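Local coordinates for regulatory protein of LacI family (Chloroflexus aggregans, PDB 3BBL) that probably regulates transcription as a member of the LacI family, its periplasmic-binding-protein-like core presumably sensing a small effector in the cleft between two lobes, at residues 10-15 / 70-75; 25-30 / 39-44; 32-37 / 249-254; 109-114 / 269-274; 131-134 / 138-141. One frame throughout, in Å; residues are numbered along the deposited sequence.

Overall arrangement
Following the chain from the N terminus, contact 1 closes a loop from 10-15 to 70-75, joining the loops that follow two neighbouring parallel strands, 6-9 and 67-70. Contact 2 lies wholly within that span and ties helix 23-36 to strand 40-43, outermost in this chain's sheet. Contact 3 starts on the same helix but reaches 249-254, so it crosses both. Contact 4, between helix 109-123 and the broken strand 267-275, crosses contact 3 in turn. Contact 5, a short closure between 131-134 and 138-141, falls inside the spans of contacts 3 and 4; it meets contact 1 across space, where Asn141 and Arg138 reach Tyr75 and Ile73.

Contact 1: residues 10-15 / 70-75; sequences SWTQTE and LSSINY. With EDO (1,2-ethanediol), chain B.
Trp11 and Ser71 mark the closest backbone approach, their CA atoms 6.4 Å apart, where the chains that leave neighbouring parallel strands run on side by side as loops. That separation is too wide for direct pairing, and water fills it. One water gives a proton to Ser10 O at 2.6 Å and accepts a bond from Ser71 N at 2.8 Å, standing in for a sheet bond. A second water is held at three points: it accepts from Thr12 N at 3.0 Å, and lies 2.6 Å from Ser71 OG and 3.0 Å from Ser72 OG. Serines suit these places, being small enough to leave room for solvent and polar enough to hold it; Ser71 OG is also bonded to Tyr9. Thr12 turns OG1 anti to its backbone nitrogen (chi1 -173°), toward its partner Glu48, which leaves the methyl CG2 to face Ser72 OG at 3.2 Å. Trp11 swings its indole away from the other loop. A 1,2-ethanediol lies over the middle of one ring face, C2 3.4 Å above the plane, and its O2 accepts a nearly straight bond from Trp11 N (165°), while Trp11 NE1 is hydrogen-bonded to Ser28 OG of the second subunit. A leucine in place of Trp11 would probably leave that serine without its indole partner and deprive the diol of its flat seat. Loops gathered at the C-terminal ends of parallel strands are typical of the Rossmann-like lobes of periplasmic-binding-protein folds.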
# COMPACT_ATOMS: atom_id res chain seq x y z
N SER A 10 15.55 -6.46 0.64
CA SER A 10 14.59 -7.13 1.51
C SER A 10 13.87 -6.07 2.33
O SER A 10 14.41 -5.01 2.60
CB SER A 10 15.30 -8.12 2.45
OG SER A 10 16.11 -7.44 3.38
N TRP A 11 12.64 -6.36 2.72
CA TRP A 11 11.88 -5.41 3.51
C TRP A 11 11.18 -6.08 4.67
O TRP A 11 10.81 -7.25 4.59
CB TRP A 11 10.86 -4.67 2.62
CG TRP A 11 9.90 -5.56 1.90
CD1 TRP A 11 8.64 -5.90 2.29
CD2 TRP A 11 10.12 -6.20 0.64
NE1 TRP A 11 8.04 -6.70 1.34
CE2 TRP A 11 8.93 -6.89 0.31
CE3 TRP A 11 11.19 -6.24 -0.26
CZ2 TRP A 11 8.79 -7.63 -0.87
CZ3 TRP A 11 11.05 -6.97 -1.43
CH2 TRP A 11 9.86 -7.65 -1.73
N THR A 12 11.03 -5.34 5.76
CA THR A 12 10.39 -5.85 6.95
C THR A 12 8.91 -6.11 6.67
O THR A 12 8.30 -5.46 5.83
CB THR A 12 10.52 -4.87 8.13
OG1 THR A 12 10.03 -5.48 9.32
CG2 THR A 12 9.74 -3.60 7.85
N GLN A 13 8.36 -7.09 7.37
CA GLN A 13 6.96 -7.46 7.20
C GLN A 13 6.04 -6.32 7.60
O GLN A 13 6.11 -5.82 8.72
CB GLN A 13 6.65 -8.69 8.03
CG GLN A 13 5.28 -9.28 7.78
CD GLN A 13 4.90 -10.30 8.84
OE1 GLN A 13 5.65 -11.24 9.12
NE2 GLN A 13 3.72 -10.13 9.43
N THR A 14 5.16 -5.91 6.69
CA THR A 14 4.22 -4.83 6.98
C THR A 14 3.18 -5.30 7.99
O THR A 14 2.51 -6.30 7.77
CB THR A 14 3.47 -4.38 5.72
OG1 THR A 14 4.41 -4.09 4.67
CG2 THR A 14 2.67 -3.12 6.01
N GLU A 15 3.06 -4.58 9.10
CA GLU A 15 2.09 -4.94 10.12
C GLU A 15 0.69 -4.90 9.54
O GLU A 15 0.36 -4.04 8.72
CB GLU A 15 2.15 -3.98 11.32
CG GLU A 15 2.87 -2.66 11.06
CD GLU A 15 4.37 -2.84 11.01
OE1 GLU A 15 4.93 -3.47 11.94
OE2 GLU A 15 5.00 -2.35 10.03
N LEU A 70 19.59 -1.64 1.97
CA LEU A 70 18.97 -2.00 3.24
C LEU A 70 17.94 -0.95 3.64
O LEU A 70 18.15 0.24 3.41
CB LEU A 70 20.03 -2.09 4.35
CG LEU A 70 21.34 -2.85 4.11
CD1 LEU A 70 22.29 -2.58 5.27
CD2 LEU A 70 21.08 -4.35 3.97
N SER A 71 16.84 -1.39 4.25
CA SER A 71 15.80 -0.48 4.73
C SER A 71 15.47 -0.90 6.17
O SER A 71 15.91 -1.95 6.61
CB SER A 71 14.56 -0.53 3.83
OG SER A 71 14.02 -1.82 3.75
N SER A 72 14.70 -0.07 6.88
CA SER A 72 14.36 -0.34 8.28
C SER A 72 15.65 -0.37 9.10
O SER A 72 15.93 -1.33 9.82
CB SER A 72 13.65 -1.69 8.45
OG SER A 72 12.31 -1.62 8.02
N ILE A 73 16.43 0.69 8.98
CA ILE A 73 17.70 0.77 9.69
C ILE A 73 17.55 1.20 11.14
O ILE A 73 17.04 2.28 11.42
CB ILE A 73 18.67 1.76 9.01
CG1 ILE A 73 18.67 1.55 7.49
CG2 ILE A 73 20.07 1.58 9.59
CD1 ILE A 73 19.15 0.18 7.05
N ASN A 74 18.01 0.36 12.05
CA ASN A 74 17.96 0.67 13.48
C ASN A 74 19.34 1.14 13.92
O ASN A 74 20.28 1.14 13.14
CB ASN A 74 17.55 -0.55 14.29
CG ASN A 74 16.09 -0.89 14.14
OD1 ASN A 74 15.22 -0.01 14.26
ND2 ASN A 74 15.79 -2.16 13.88
N TYR A 75 19.46 1.55 15.18
CA TYR A 75 20.76 1.97 15.70
C TYR A 75 21.63 0.72 15.76
O TYR A 75 21.13 -0.37 16.04
CB TYR A 75 20.63 2.56 17.11
CG TYR A 75 19.98 3.92 17.19
CD1 TYR A 75 18.74 4.08 17.81
CD2 TYR A 75 20.62 5.05 16.68
CE1 TYR A 75 18.16 5.34 17.93
CE2 TYR A 75 20.04 6.31 16.80
CZ TYR A 75 18.81 6.44 17.42
OH TYR A 75 18.25 7.69 17.56
C1 EDO B . 10.01 -10.95 2.22
O1 EDO B . 10.45 -11.07 3.57
C2 EDO B . 10.60 -9.68 1.58
O2 EDO B . 11.77 -9.24 2.29
O HOH W 1 16.34 -4.19 4.20
O HOH W 2 12.00 -2.53 5.21

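Contact 2: residues 25-30 / 39-44; sequences QFLSSM and YFVLPF. With EDO (1,2-ethanediol), chain B.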
# COMPACT_ATOMS: atom_id res chain seq x y z
N GLN A 25 6.27 2.26 -3.92
CA GLN A 25 6.99 3.43 -4.43
C GLN A 25 8.49 3.17 -4.52
O GLN A 25 9.13 3.45 -5.53
CB GLN A 25 6.76 4.65 -3.54
CG GLN A 25 5.36 5.22 -3.53
CD GLN A 25 5.23 6.41 -2.59
OE1 GLN A 25 5.48 6.30 -1.39
NE2 GLN A 25 4.83 7.56 -3.14
N PHE A 26 9.04 2.65 -3.43
CA PHE A 26 10.46 2.37 -3.32
C PHE A 26 10.97 1.28 -4.27
O PHE A 26 11.91 1.50 -5.04
CB PHE A 26 10.79 1.99 -1.88
CG PHE A 26 12.24 2.07 -1.54
CD1 PHE A 26 12.90 3.29 -1.57
CD2 PHE A 26 12.95 0.93 -1.19
CE1 PHE A 26 14.26 3.38 -1.25
CE2 PHE A 26 14.30 1.00 -0.87
CZ PHE A 26 14.96 2.24 -0.90
N LEU A 27 10.36 0.10 -4.20
CA LEU A 27 10.79 -1.01 -5.04
C LEU A 27 10.52 -0.78 -6.53
O LEU A 27 11.38 -1.06 -7.37
CB LEU A 27 10.12 -2.32 -4.58
CG LEU A 27 10.55 -3.59 -5.32
CD1 LEU A 27 12.06 -3.78 -5.25
CD2 LEU A 27 9.84 -4.78 -4.72
N SER A 28 9.34 -0.25 -6.86
CA SER A 28 9.02 0.01 -8.26
C SER A 28 10.09 0.94 -8.83
O SER A 28 10.63 0.71 -9.90
CB SER A 28 7.65 0.67 -8.40
OG SER A 28 6.62 -0.24 -8.05
N SER A 29 10.38 2.00 -8.08
CA SER A 29 11.38 2.97 -8.49
C SER A 29 12.75 2.33 -8.67
O SER A 29 13.44 2.62 -9.64
CB SER A 29 11.45 4.09 -7.46
OG SER A 29 12.47 5.01 -7.79
N MSE A 30 13.16 1.47 -7.74
CA MSE A 30 14.46 0.82 -7.86
C MSE A 30 14.50 -0.11 -9.07
O MSE A 30 15.46 -0.09 -9.84
CB MSE A 30 14.82 0.04 -6.58
CG MSE A 30 15.12 0.96 -5.43
SE MSE A 30 16.21 0.13 -3.99
CE MSE A 30 14.94 -1.25 -3.51
N TYR A 39 20.51 -3.45 -14.55
CA TYR A 39 20.61 -4.19 -13.30
C TYR A 39 19.22 -4.70 -12.90
O TYR A 39 18.21 -4.17 -13.37
CB TYR A 39 21.18 -3.32 -12.18
CG TYR A 39 22.69 -3.20 -12.16
CD1 TYR A 39 23.36 -2.36 -13.04
CD2 TYR A 39 23.44 -3.92 -11.23
CE1 TYR A 39 24.75 -2.23 -13.00
CE2 TYR A 39 24.83 -3.80 -11.18
CZ TYR A 39 25.48 -2.96 -12.06
OH TYR A 39 26.85 -2.84 -12.02
N PHE A 40 19.19 -5.73 -12.07
CA PHE A 40 17.93 -6.27 -11.58
C PHE A 40 18.00 -6.22 -10.07
O PHE A 40 19.08 -6.30 -9.49
CB PHE A 40 17.72 -7.74 -11.99
CG PHE A 40 17.43 -7.94 -13.45
CD1 PHE A 40 18.48 -8.03 -14.37
CD2 PHE A 40 16.13 -8.07 -13.91
CE1 PHE A 40 18.22 -8.25 -15.72
CE2 PHE A 40 15.86 -8.29 -15.26
CZ PHE A 40 16.91 -8.37 -16.16
N VAL A 41 16.84 -6.08 -9.43
CA VAL A 41 16.78 -6.08 -7.98
C VAL A 41 16.37 -7.49 -7.62
O VAL A 41 15.42 -8.04 -8.17
CB VAL A 41 15.71 -5.10 -7.45
CG1 VAL A 41 15.60 -5.24 -5.93
CG2 VAL A 41 16.07 -3.67 -7.83
N LEU A 42 17.10 -8.10 -6.70
CA LEU A 42 16.79 -9.45 -6.28
C LEU A 42 16.26 -9.48 -4.86
O LEU A 42 17.02 -9.34 -3.90
CB LEU A 42 18.03 -10.33 -6.38
CG LEU A 42 17.82 -11.79 -6.01
CD1 LEU A 42 16.89 -12.44 -7.02
CD2 LEU A 42 19.16 -12.51 -5.97
N PRO A 43 14.94 -9.66 -4.70
CA PRO A 43 14.33 -9.71 -3.37
C PRO A 43 14.67 -11.03 -2.69
O PRO A 43 14.74 -12.07 -3.34
CB PRO A 43 12.84 -9.62 -3.66
CG PRO A 43 12.78 -8.93 -4.98
CD PRO A 43 13.90 -9.56 -5.74
N PHE A 44 14.90 -10.98 -1.39
CA PHE A 44 15.18 -12.18 -0.62
C PHE A 44 14.41 -12.03 0.69
O PHE A 44 14.13 -10.91 1.12
CB PHE A 44 16.69 -12.35 -0.39
CG PHE A 44 17.34 -11.24 0.37
CD1 PHE A 44 17.37 -11.24 1.76
CD2 PHE A 44 17.97 -10.19 -0.31
CE1 PHE A 44 18.02 -10.23 2.46
CE2 PHE A 44 18.62 -9.17 0.38
CZ PHE A 44 18.65 -9.19 1.78
C1 EDO B . 10.01 -10.95 2.22
O1 EDO B . 10.45 -11.07 3.57
C2 EDO B . 10.60 -9.68 1.58
O2 EDO B . 11.77 -9.24 2.29
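Val41 directs its forked side chain at helix 23-36, and each methyl takes a different helical residue. CG1 meets Leu27 CD1 at 3.9 Å, the two side chains meeting at a slant rather than end-on. Leu27 gets there because its CG is trans to the backbone nitrogen (chi1 -176°), which carries the CD1 branch over to the strand. The other methyl, Val41 CG2, rests 4.1 Å from CB of Met30, a selenomethionine in this crystal, one helical turn further on. Here the backbones are also nearest, with Met30 CA 7.3 Å from Val41 CA. This is the helix-on-strand layer of a beta-alpha-beta unit: strand 6-9 leads into helix 23-36, which packs against the sheet before strand 40-43 enters it parallel to the first. A beta-branched valine suits the strand, and its short arms let the helix settle close. The flexible Met30 chain, bent at chi3 (-62°), touches both Tyr9 and Ile251. Leu27 also packs on Leu27 of the second subunit, while Pro43 touches Val41 of that subunit, which places this edge of the sheet at the dimer interface.

Contact 3: residues 32-37 / 249-254; sequences REAGAV and KCIELL
Glu33 and Ala34, near the end of helix 23-36, meet Ile251 of the segment 249-254 of helix 243-258, whose segment axis passes 9.2 Å from that of 32-36 at an angle of 34°. The two helices lie side by side in a helix layer of the alpha/beta lobe, with Ile251 reaching Ile7 of strand 6-9 and Cys250 reaching Val91 of strand 90-93. First, Glu33 CB stands 4.3 Å from Ile251 CG2, so the aliphatic root of the glutamate borders the apolar patch. Its chain then curls (chi2 -60°) and carries the carboxylate toward that of Glu252, OE1 of Glu33 lying 4.4 Å from OE1 of Glu252. Ala34 follows, where the backbones are nearest: its CA is 6.3 Å from Ile251 CA, and the methyl CG2 of Ile251 reaches Ala34 CA at 3.8 Å and Ala34 CB at 4.1 Å. The isoleucine puts CG2 there by turning it trans to its own backbone nitrogen, while its CG1 branch packs on Met30. A small alanine suits this spot because the isoleucine methyl can then rest almost on the helix backbone. Beyond it the helix runs out: Val37 N bonds to Ala34 O at 2.9 Å, and that oxygen probably also accepts from Tyr39 N. The contact is thus an apolar patch round Ile251 CG2 bordered by two carboxylates. These would tend to repel, and either might hold a proton more readily than usual, although Arg248, in a long and weak ion pair with Glu252, probably offsets part of the charge.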
# COMPACT_ATOMS: atom_id res chain seq x y z
N ARG A 32 12.84 0.01 -11.86
CA ARG A 32 12.91 0.76 -13.12
C ARG A 32 14.24 1.45 -13.33
O ARG A 32 14.72 1.55 -14.45
CB ARG A 32 11.78 1.79 -13.18
CG ARG A 32 10.42 1.16 -13.23
CD ARG A 32 9.36 2.17 -13.63
NE ARG A 32 8.36 1.51 -14.46
CZ ARG A 32 8.56 1.17 -15.73
NH1 ARG A 32 9.71 1.43 -16.33
NH2 ARG A 32 7.61 0.52 -16.39
N GLU A 33 14.83 1.93 -12.24
CA GLU A 33 16.12 2.59 -12.30
C GLU A 33 17.23 1.59 -12.60
O GLU A 33 18.10 1.85 -13.42
CB GLU A 33 16.42 3.30 -10.98
CG GLU A 33 15.82 4.69 -10.91
CD GLU A 33 16.36 5.59 -12.00
OE1 GLU A 33 17.61 5.69 -12.13
OE2 GLU A 33 15.53 6.18 -12.73
N ALA A 34 17.20 0.46 -11.90
CA ALA A 34 18.19 -0.58 -12.11
C ALA A 34 18.10 -1.03 -13.56
O ALA A 34 19.10 -1.08 -14.27
CB ALA A 34 17.92 -1.75 -11.17
N GLY A 35 16.88 -1.34 -13.99
CA GLY A 35 16.66 -1.79 -15.36
C GLY A 35 17.27 -0.86 -16.40
O GLY A 35 17.85 -1.32 -17.39
N ALA A 36 17.16 0.44 -16.19
CA ALA A 36 17.70 1.41 -17.13
C ALA A 36 19.21 1.28 -17.30
O ALA A 36 19.74 1.59 -18.36
CB ALA A 36 17.35 2.83 -16.69
N VAL A 37 19.90 0.81 -16.27
CA VAL A 37 21.34 0.62 -16.35
C VAL A 37 21.68 -0.87 -16.35
O VAL A 37 22.76 -1.27 -15.91
CB VAL A 37 22.08 1.32 -15.18
CG1 VAL A 37 21.92 2.82 -15.29
CG2 VAL A 37 21.54 0.81 -13.84
N LYS A 249 17.94 7.10 -6.05
CA LYS A 249 19.24 7.49 -5.52
C LYS A 249 20.00 6.31 -4.92
O LYS A 249 21.23 6.26 -4.99
CB LYS A 249 19.08 8.59 -4.47
CG LYS A 249 18.75 9.97 -5.03
CD LYS A 249 19.85 10.47 -5.95
CE LYS A 249 19.81 11.99 -6.12
NZ LYS A 249 18.50 12.49 -6.64
N CYS A 250 19.29 5.37 -4.32
CA CYS A 250 19.95 4.22 -3.74
C CYS A 250 20.62 3.39 -4.83
O CYS A 250 21.81 3.11 -4.76
CB CYS A 250 18.95 3.35 -2.97
SG CYS A 250 18.54 3.94 -1.33
N ILE A 251 19.83 3.02 -5.83
CA ILE A 251 20.35 2.22 -6.94
C ILE A 251 21.51 2.95 -7.61
O ILE A 251 22.57 2.37 -7.84
CB ILE A 251 19.24 1.98 -7.99
CG1 ILE A 251 18.17 1.05 -7.41
CG2 ILE A 251 19.84 1.38 -9.26
CD1 ILE A 251 18.67 -0.34 -7.06
N GLU A 252 21.30 4.22 -7.89
CA GLU A 252 22.28 5.07 -8.53
C GLU A 252 23.61 5.14 -7.78
O GLU A 252 24.67 5.14 -8.38
CB GLU A 252 21.69 6.46 -8.68
CG GLU A 252 22.44 7.39 -9.58
CD GLU A 252 21.65 8.65 -9.84
OE1 GLU A 252 20.53 8.55 -10.38
OE2 GLU A 252 22.15 9.74 -9.48
N LEU A 253 23.53 5.19 -6.46
CA LEU A 253 24.73 5.28 -5.63
C LEU A 253 25.42 3.93 -5.49
O LEU A 253 26.64 3.84 -5.49
CB LEU A 253 24.37 5.83 -4.25
CG LEU A 253 25.50 5.96 -3.22
CD1 LEU A 253 26.60 6.85 -3.78
CD2 LEU A 253 24.94 6.55 -1.93
N LEU A 254 24.63 2.87 -5.36
CA LEU A 254 25.18 1.53 -5.20
C LEU A 254 25.82 1.04 -6.50
O LEU A 254 26.86 0.39 -6.48
CB LEU A 254 24.09 0.55 -4.76
CG LEU A 254 24.56 -0.88 -4.53
CD1 LEU A 254 25.67 -0.89 -3.48
CD2 LEU A 254 23.40 -1.75 -4.09

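Contact 4: residues 109-114 / 269-274; sequences GTAGTR and LLQPSL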
# COMPACT_ATOMS: atom_id res chain seq x y z
N GLY A 109 13.89 13.60 8.26
CA GLY A 109 12.71 13.56 9.10
C GLY A 109 12.57 14.82 9.96
O GLY A 109 11.50 15.42 10.03
N THR A 110 13.67 15.21 10.60
CA THR A 110 13.68 16.39 11.44
C THR A 110 13.10 17.62 10.73
O THR A 110 12.23 18.31 11.26
CB THR A 110 15.12 16.71 11.91
OG1 THR A 110 15.59 15.61 12.70
CG2 THR A 110 15.18 17.98 12.75
N ALA A 111 13.58 17.88 9.52
CA ALA A 111 13.11 19.02 8.74
C ALA A 111 11.61 18.91 8.45
O ALA A 111 10.91 19.92 8.36
CB ALA A 111 13.89 19.12 7.44
N GLY A 112 11.12 17.68 8.31
CA GLY A 112 9.72 17.46 8.03
C GLY A 112 8.81 17.93 9.15
O GLY A 112 7.89 18.71 8.92
N THR A 113 9.06 17.46 10.36
CA THR A 113 8.26 17.84 11.51
C THR A 113 8.47 19.31 11.87
O THR A 113 7.53 20.00 12.25
CB THR A 113 8.59 16.98 12.72
OG1 THR A 113 10.01 17.00 12.94
CG2 THR A 113 8.17 15.55 12.49
N ARG A 114 9.70 19.80 11.75
CA ARG A 114 9.96 21.20 12.07
C ARG A 114 9.06 22.09 11.22
O ARG A 114 8.39 23.01 11.71
CB ARG A 114 11.43 21.55 11.82
CG ARG A 114 11.77 23.02 12.09
CD ARG A 114 13.26 23.28 12.02
NE ARG A 114 13.80 22.96 10.70
CZ ARG A 114 14.78 22.09 10.47
NH1 ARG A 114 15.36 21.42 11.47
NH2 ARG A 114 15.17 21.87 9.22
N LEU A 269 21.03 13.14 1.51
CA LEU A 269 19.91 13.52 2.37
C LEU A 269 18.86 14.27 1.58
O LEU A 269 19.12 15.36 1.07
CB LEU A 269 20.41 14.40 3.52
CG LEU A 269 19.34 14.85 4.52
CD1 LEU A 269 18.76 13.65 5.24
CD2 LEU A 269 19.95 15.83 5.51
N LEU A 270 17.68 13.68 1.46
CA LEU A 270 16.58 14.28 0.72
C LEU A 270 15.61 14.99 1.67
O LEU A 270 15.41 14.57 2.80
CB LEU A 270 15.84 13.21 -0.07
CG LEU A 270 16.69 12.37 -1.02
CD1 LEU A 270 15.82 11.33 -1.70
CD2 LEU A 270 17.35 13.27 -2.05
N GLN A 271 15.00 16.07 1.18
CA GLN A 271 14.06 16.83 1.97
C GLN A 271 12.60 16.43 1.71
O GLN A 271 12.21 16.18 0.58
CB GLN A 271 14.21 18.33 1.68
CG GLN A 271 15.55 18.91 2.09
CD GLN A 271 15.87 18.64 3.55
OE1 GLN A 271 16.84 17.96 3.87
NE2 GLN A 271 15.04 19.17 4.45
N PRO A 272 11.80 16.35 2.79
CA PRO A 272 10.39 15.99 2.61
C PRO A 272 9.59 17.26 2.31
O PRO A 272 10.13 18.36 2.35
CB PRO A 272 10.02 15.38 3.95
CG PRO A 272 10.83 16.21 4.91
CD PRO A 272 12.18 16.30 4.21
N SER A 273 8.31 17.11 2.00
CA SER A 273 7.45 18.25 1.71
C SER A 273 6.22 18.21 2.59
O SER A 273 5.65 17.16 2.81
CB SER A 273 7.00 18.22 0.25
OG SER A 273 8.06 18.55 -0.62
N LEU A 274 5.82 19.38 3.08
CA LEU A 274 4.63 19.46 3.91
C LEU A 274 3.44 19.61 2.97
O LEU A 274 3.47 20.45 2.09
CB LEU A 274 4.71 20.67 4.85
CG LEU A 274 3.47 20.94 5.71
CD1 LEU A 274 3.18 19.75 6.62
CD2 LEU A 274 3.68 22.20 6.53
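Gly112 and Pro272 meet where helix 109-123 passes the break in strand 267-275, a strand whose first part pairs with residues 106-108 and whose second part runs beside Arg240. A long strand interrupted in this way is consistent with one of the crossover connections between the two lobes of a periplasmic-binding-protein fold. Van der Waals packing dominates. The ring atom Pro272 CG sits 3.5 Å from Gly112 CA and 3.7 Å from Gly112 N, directly on the helix backbone. Glycine suits this place, since a beta carbon on Gly112 would come within 3.2 Å of Pro272 CG. Proline suits the other side: its ring fills the space against the helix, and lacking an N-H it fits a point where the strand is interrupted. Beside this pair, the side chain of Gln271, bent at chi2 (-54°), brings its amide end against the methyl of Ala111, a residue short enough to admit it. The hydrogen bonds of the helical segment stay within it or go to its flanks. Thr113 N reaches Gly109 O at 3.2 Å and Arg114 N reaches Thr110 O at 3.0 Å, the usual i to i+4 bonds of a helix, and Asp108 OD1 accepts the N-H of Ala111 near its start. The one salt bridge described here leaves the contact: Arg114 NH1 pairs with Glu149 of helix 138-153. The arginine chain runs extended and then bends at chi3 (60°), so that one guanidinium face lies over the helix turn, with Ala111 CA 3.5 Å above its plane, offset toward the rim of the group.

Contact 5: residues 131-134 / 138-141; sequences LAWP and RVGN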
# COMPACT_ATOMS: atom_id res chain seq x y z
N LEU A 131 2.31 12.92 19.00
CA LEU A 131 2.18 11.49 19.24
C LEU A 131 3.47 10.92 18.65
O LEU A 131 3.61 10.77 17.44
CB LEU A 131 0.94 10.95 18.53
CG LEU A 131 -0.34 11.70 18.90
CD1 LEU A 131 -1.55 10.98 18.33
CD2 LEU A 131 -0.45 11.82 20.42
N ALA A 132 4.42 10.62 19.53
CA ALA A 132 5.72 10.12 19.11
C ALA A 132 5.95 8.64 19.36
O ALA A 132 5.08 7.93 19.88
CB ALA A 132 6.81 10.94 19.79
N TRP A 133 7.15 8.17 19.01
CA TRP A 133 7.51 6.77 19.17
C TRP A 133 8.51 6.56 20.31
O TRP A 133 9.01 7.52 20.89
CB TRP A 133 8.12 6.25 17.86
CG TRP A 133 7.18 6.27 16.70
CD1 TRP A 133 5.82 6.33 16.74
CD2 TRP A 133 7.53 6.19 15.31
NE1 TRP A 133 5.30 6.29 15.48
CE2 TRP A 133 6.32 6.20 14.57
CE3 TRP A 133 8.74 6.10 14.62
CZ2 TRP A 133 6.30 6.13 13.17
CZ3 TRP A 133 8.71 6.03 13.22
CH2 TRP A 133 7.50 6.05 12.52
N PRO A 134 8.80 5.29 20.65
CA PRO A 134 9.75 4.97 21.72
C PRO A 134 11.12 5.57 21.48
O PRO A 134 11.47 5.90 20.35
CB PRO A 134 9.77 3.45 21.72
CG PRO A 134 8.39 3.10 21.28
CD PRO A 134 8.17 4.06 20.14
N ARG A 138 15.31 5.30 15.90
CA ARG A 138 16.16 6.29 15.25
C ARG A 138 15.31 7.28 14.46
O ARG A 138 15.47 8.49 14.59
CB ARG A 138 17.17 5.59 14.33
CG ARG A 138 18.23 6.49 13.72
CD ARG A 138 17.88 6.86 12.29
NE ARG A 138 17.51 5.68 11.49
CZ ARG A 138 17.08 5.74 10.24
NH1 ARG A 138 16.96 6.90 9.62
NH2 ARG A 138 16.75 4.62 9.60
N VAL A 139 14.40 6.76 13.63
CA VAL A 139 13.53 7.62 12.84
C VAL A 139 12.64 8.46 13.76
O VAL A 139 12.41 9.64 13.51
CB VAL A 139 12.63 6.79 11.91
CG1 VAL A 139 11.79 7.71 11.04
CG2 VAL A 139 13.49 5.89 11.06
N GLY A 140 12.13 7.82 14.82
CA GLY A 140 11.28 8.51 15.78
C GLY A 140 11.98 9.70 16.40
O GLY A 140 11.39 10.78 16.52
N ASN A 141 13.23 9.52 16.80
CA ASN A 141 13.97 10.61 17.40
C ASN A 141 14.23 11.73 16.41
O ASN A 141 14.20 12.89 16.77
CB ASN A 141 15.30 10.11 17.97
CG ASN A 141 15.10 9.09 19.06
OD1 ASN A 141 14.13 9.16 19.81
ND2 ASN A 141 16.03 8.15 19.16
O HOH W 3 9.46 9.81 18.56
O HOH W 4 11.77 8.21 19.40
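Gly140 faces Trp133 more closely than any other pair of backbones here, their CA atoms 5.4 Å apart. The helix opens with Arg138, which turns away from 131-134: it forms a salt bridge with Asp106, gives a bond from NH2 to Ile73 O, and has Val139 CG2 3.7 Å above the centre of its guanidinium plane. The other methyl of Val139, CG1, is trans to the backbone nitrogen (chi1 -177°) and touches Trp133 CZ3 at 4.1 Å, the two side chains lying alongside and pointing the same way. At Gly140 the indole comes obliquely against bare backbone, CE3 of Trp133 lying 3.7 Å from Gly140 CA. A glycine suits this place because a side chain would run into Trp133 CB. A water accepts from Trp133 N at 2.9 Å and makes a weak bond to Gly140 O, linking the residue after the strand to the helix. Asn141 aims OD1 back at the loop, where a second water lies 2.6 Å from Asn141 OD1 and 2.5 Å from Pro134 O. Its ND2 is taken by Tyr75 and Glu135, so the amide's orientation is well defined. Replacing Trp133 with an alanine would probably open a gap beside Gly140 and leave the Val139 methyl without its aromatic neighbour. The contact closes the short loop in which strand 128-132 leads into helix 138-153, the first half of a beta-alpha-beta unit completed by strand 163-165; strand 128-132 lies between 163-165 and 191-194, and Trp133 also packs on Met199 of helix 197-209.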